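Local coordinates for poly(ADP-ribose) glycohydrolase (Thermomonospora curvata, PDB 3SIG), which hydrolyses poly(ADP-ribose), cutting the glycosidic ribose-ribose bonds of the polymer to release ADP-ribose, at residues F94-E98 / L173-A177. Numbering follows the deposited sequence.
Sequences FASAE and LTSPA. With AR6 ([(2R,3S,4R,5R)-5-(6-aminopurin-9-yl)-3,4-dihydroxy-oxolan-2-yl]methyl [hydroxy-[[(2R,3S,4R,5S)-3,4,5-trihydroxyoxolan-2-yl]methoxy]phosphoryl] hydrogen phosphate), chain B.
Ala95 and Pro176 meet in a buried apolar contact beside the ADP-ribose pocket of this macrodomain-type fold, which Phe94, Ala95 and Ser96 help to line, near the C-terminal ends of strands 90-94 and 163-175, parallel neighbours in the mixed sheet. No direct hydrogen bond joins the two segments here. Instead, the methyl of Ala95 turns toward 173-177 and rests against Thr174 CG2, with CB to CG2 at 3.6 Å. Thr174 CG2 is anti to its own backbone N (chi1 -72°, measured to OG1), while OG1 bonds to Asn93. The Pro176 ring packs alongside the backbone of 95-97: its CB lies 3.3 Å from Ala95 O, and its CG packs against Ala97 CB at 4.0 Å, while Phe131 and Tyr143 also touch the ring. A water bridges the two segments, donating to Ala95 O and to AR6 O1B on the phosphate next to the terminal ribose, and accepting from Ala177 N at 3.0 Å; it thus couples both loops to the ligand. On the pocket side, Ser96 CB approaches O2D of that ribose, and Glu112, which also binds AR6, receives the Ser96 N-H. Phe94 reaches toward the other ribose, the one bearing adenine. Its CG is anti to its own carbonyl carbon (chi1 -54°), which lays the ring beside the diphosphate linker with O5' near the ring plane, 3.4 Å from CD2. An alanine here would remove the ring and would probably leave the O5'-C5' link and the adenine-bearing ribose without this lateral support. Further along, the loop forms an ST turn, in which Ser96 OG accepts from Glu98 N at 3.0 Å, with an N-H...O angle of 157°.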
ATOM      1  N   PHE A  94      -1.901  -2.539   1.147  1.00  7.30           N
ATOM      2  CA  PHE A  94      -2.197  -3.686   1.999  1.00  7.86           C
ATOM      3  C   PHE A  94      -2.766  -4.765   1.072  1.00  8.03           C
ATOM      4  O   PHE A  94      -3.988  -4.976   0.917  1.00  8.89           O
ATOM      5  CB  PHE A  94      -3.212  -3.327   3.083  1.00  8.99           C
ATOM      6  CG  PHE A  94      -2.838  -2.132   3.948  1.00  8.23           C
ATOM      7  CD1 PHE A  94      -1.539  -1.645   4.065  1.00  7.09           C
ATOM      8  CD2 PHE A  94      -3.819  -1.539   4.741  1.00  9.00           C
ATOM      9  CE1 PHE A  94      -1.246  -0.575   4.895  1.00  7.48           C
ATOM     10  CE2 PHE A  94      -3.532  -0.453   5.567  1.00  9.45           C
ATOM     11  CZ  PHE A  94      -2.251   0.034   5.638  1.00  9.09           C
ATOM     12  N   ALA A  95      -1.846  -5.460   0.418  1.00  7.85           N
ATOM     13  CA  ALA A  95      -2.142  -6.178  -0.801  1.00  8.41           C
ATOM     14  C   ALA A  95      -2.803  -7.510  -0.607  1.00  8.06           C
ATOM     15  O   ALA A  95      -2.513  -8.235   0.357  1.00  9.22           O
ATOM     16  CB  ALA A  95      -0.854  -6.397  -1.517  1.00  9.80           C
ATOM     17  N   SER A  96      -3.621  -7.878  -1.591  1.00  9.20           N
ATOM     18  CA  SER A  96      -3.990  -9.251  -1.871  1.00  9.59           C
ATOM     19  C   SER A  96      -2.776  -9.954  -2.454  1.00  9.01           C
ATOM     20  O   SER A  96      -2.067  -9.445  -3.318  1.00  9.81           O
ATOM     21  CB  SER A  96      -5.099  -9.281  -2.897  1.00 11.46           C
ATOM     22  OG  SER A  96      -5.338 -10.634  -3.321  1.00 11.31           O
ATOM     23  N   ALA A  97      -2.547 -11.188  -2.027  1.00 10.02           N
ATOM     24  CA  ALA A  97      -1.520 -12.028  -2.632  1.00 11.48           C
ATOM     25  C   ALA A  97      -1.949 -12.625  -3.964  1.00 11.68           C
ATOM     26  O   ALA A  97      -1.107 -13.116  -4.721  1.00 12.60           O
ATOM     27  CB  ALA A  97      -1.166 -13.150  -1.665  1.00 12.31           C
ATOM     28  N   GLU A  98      -3.251 -12.593  -4.229  1.00 11.22           N
ATOM     29  CA  GLU A  98      -3.869 -13.407  -5.293  1.00 13.10           C
ATOM     30  C   GLU A  98      -4.492 -12.605  -6.433  1.00 12.70           C
ATOM     31  O   GLU A  98      -4.603 -13.124  -7.536  1.00 13.74           O
ATOM     32  CB  GLU A  98      -4.971 -14.267  -4.694  1.00 18.39           C
ATOM     33  CG  GLU A  98      -4.470 -15.245  -3.648  1.00 24.95           C
ATOM     34  CD  GLU A  98      -5.574 -16.095  -3.010  1.00 36.12           C
ATOM     35  OE1 GLU A  98      -6.741 -15.640  -2.926  1.00 36.06           O
ATOM     36  OE2 GLU A  98      -5.254 -17.219  -2.580  1.00 42.31           O
ATOM     37  N   LEU A 173       4.203   0.300  -2.749  1.00  6.80           N
ATOM     38  CA  LEU A 173       4.885  -0.913  -2.330  1.00  6.46           C
ATOM     39  C   LEU A 173       3.798  -1.919  -2.048  1.00  6.19           C
ATOM     40  O   LEU A 173       3.002  -1.704  -1.127  1.00  7.23           O
ATOM     41  CB  LEU A 173       5.689  -0.641  -1.058  1.00  8.07           C
ATOM     42  CG  LEU A 173       6.619   0.584  -1.113  1.00 13.43           C
ATOM     43  CD1 LEU A 173       6.987   1.140   0.224  1.00 14.84           C
ATOM     44  CD2 LEU A 173       7.837   0.217  -1.857  1.00 22.39           C
ATOM     45  N   THR A 174       3.781  -3.010  -2.826  1.00  6.89           N
ATOM     46  CA  THR A 174       2.721  -4.007  -2.748  1.00  7.43           C
ATOM     47  C   THR A 174       3.279  -5.272  -2.139  1.00  7.50           C
ATOM     48  O   THR A 174       4.099  -5.957  -2.752  1.00  8.25           O
ATOM     49  CB  THR A 174       2.120  -4.228  -4.164  1.00  6.70           C
ATOM     50  OG1 THR A 174       1.360  -3.067  -4.492  1.00  7.74           O
ATOM     51  CG2 THR A 174       1.205  -5.409  -4.296  1.00  8.93           C
ATOM     52  N   SER A 175       2.850  -5.538  -0.908  1.00  6.86           N
ATOM     53  CA  SER A 175       3.319  -6.667  -0.132  1.00  7.84           C
ATOM     54  C   SER A 175       2.149  -7.143   0.708  1.00  7.93           C
ATOM     55  O   SER A 175       1.582  -6.354   1.454  1.00  8.60           O
ATOM     56  CB  SER A 175       4.442  -6.192   0.802  1.00  9.53           C
ATOM     57  OG  SER A 175       4.793  -7.163   1.790  1.00 11.21           O
ATOM     58  N   PRO A 176       1.764  -8.433   0.602  1.00  8.73           N
ATOM     59  CA  PRO A 176       0.637  -8.903   1.416  1.00  8.95           C
ATOM     60  C   PRO A 176       1.085  -9.288   2.806  1.00  8.26           C
ATOM     61  O   PRO A 176       2.065 -10.007   2.995  1.00  9.30           O
ATOM     62  CB  PRO A 176       0.185 -10.160   0.662  1.00  9.58           C
ATOM     63  CG  PRO A 176       1.460 -10.689   0.081  1.00 11.79           C
ATOM     64  CD  PRO A 176       2.305  -9.492  -0.258  1.00 10.15           C
ATOM     65  N   ALA A 177       0.368  -8.808   3.806  1.00  8.91           N
ATOM     66  CA  ALA A 177       0.579  -9.278   5.171  1.00  9.53           C
ATOM     67  C   ALA A 177       0.136 -10.741   5.212  1.00  9.86           C
ATOM     68  O   ALA A 177      -0.713 -11.167   4.419  1.00 10.22           O
ATOM     69  CB  ALA A 177      -0.229  -8.452   6.169  1.00  8.82           C
TER
HETATM   70  N1  AR6 B 280      -6.573   4.073   4.513  1.00  9.49           N
HETATM   71  C2  AR6 B 280      -5.982   3.821   5.677  1.00 10.25           C
HETATM   72  N3  AR6 B 280      -6.314   2.819   6.541  1.00  8.90           N
HETATM   73  C4  AR6 B 280      -7.327   2.039   6.098  1.00 10.35           C
HETATM   74  C5  AR6 B 280      -7.994   2.265   4.843  1.00  9.51           C
HETATM   75  C6  AR6 B 280      -7.546   3.316   4.088  1.00  9.54           C
HETATM   76  N6  AR6 B 280      -8.166   3.603   2.871  1.00 11.25           N
HETATM   77  N7  AR6 B 280      -8.983   1.223   4.727  1.00 10.07           N
HETATM   78  C8  AR6 B 280      -8.910   0.522   5.809  1.00 10.32           C
HETATM   79  N9  AR6 B 280      -7.953   0.937   6.686  1.00  9.56           N
HETATM   80  PA  AR6 B 280      -7.348  -3.803   5.043  1.00 10.02           P
HETATM   81  PB  AR6 B 280      -5.516  -6.149   5.183  1.00  9.49           P
HETATM   82  C1' AR6 B 280      -7.518   0.426   7.983  1.00 10.60           C
HETATM   83  O1A AR6 B 280      -8.395  -4.616   5.716  1.00 11.74           O
HETATM   84  O1B AR6 B 280      -4.029  -6.140   4.892  1.00  9.97           O
HETATM   85  C1D AR6 B 280      -8.158  -6.363   0.523  1.00 10.70           C
HETATM   86  O1D AR6 B 280      -9.294  -6.971  -0.024  1.00 12.62           O
HETATM   87  C2' AR6 B 280      -8.590  -0.332   8.738  1.00  9.74           C
HETATM   88  O2' AR6 B 280      -8.450  -0.112  10.113  1.00 12.26           O
HETATM   89  O2A AR6 B 280      -7.683  -3.174   3.715  1.00 10.77           O
HETATM   90  O2B AR6 B 280      -5.970  -6.569   6.540  1.00 10.19           O
HETATM   91  C2D AR6 B 280      -6.981  -6.867  -0.217  1.00 11.61           C
HETATM   92  O2D AR6 B 280      -7.055  -6.867  -1.600  1.00  9.81           O
HETATM   93  C3' AR6 B 280      -8.261  -1.743   8.411  1.00 11.11           C
HETATM   94  O3' AR6 B 280      -8.641  -2.627   9.415  1.00 12.06           O
HETATM   95  O3A AR6 B 280      -6.009  -4.654   4.927  1.00  9.27           O
HETATM   96  C3D AR6 B 280      -6.525  -8.036   0.548  1.00  9.66           C
HETATM   97  O3D AR6 B 280      -7.240  -9.108  -0.008  1.00 13.34           O
HETATM   98  C4' AR6 B 280      -6.772  -1.756   8.218  1.00 10.59           C
HETATM   99  O4' AR6 B 280      -6.412  -0.435   7.880  1.00  9.66           O
HETATM  100  C4D AR6 B 280      -6.947  -7.702   1.935  1.00  9.86           C
HETATM  101  O4D AR6 B 280      -8.018  -6.773   1.868  1.00 11.50           O
HETATM  102  C5' AR6 B 280      -6.245  -2.740   7.182  1.00 10.40           C
HETATM  103  O5' AR6 B 280      -6.887  -2.541   5.934  1.00 10.44           O
HETATM  104  C5D AR6 B 280      -5.819  -7.147   2.803  1.00  9.41           C
HETATM  105  O5D AR6 B 280      -6.304  -7.019   4.126  1.00  9.55           O
HETATM  106  O   HOH W   1      -1.948  -7.061   3.207  1.00  9.09           O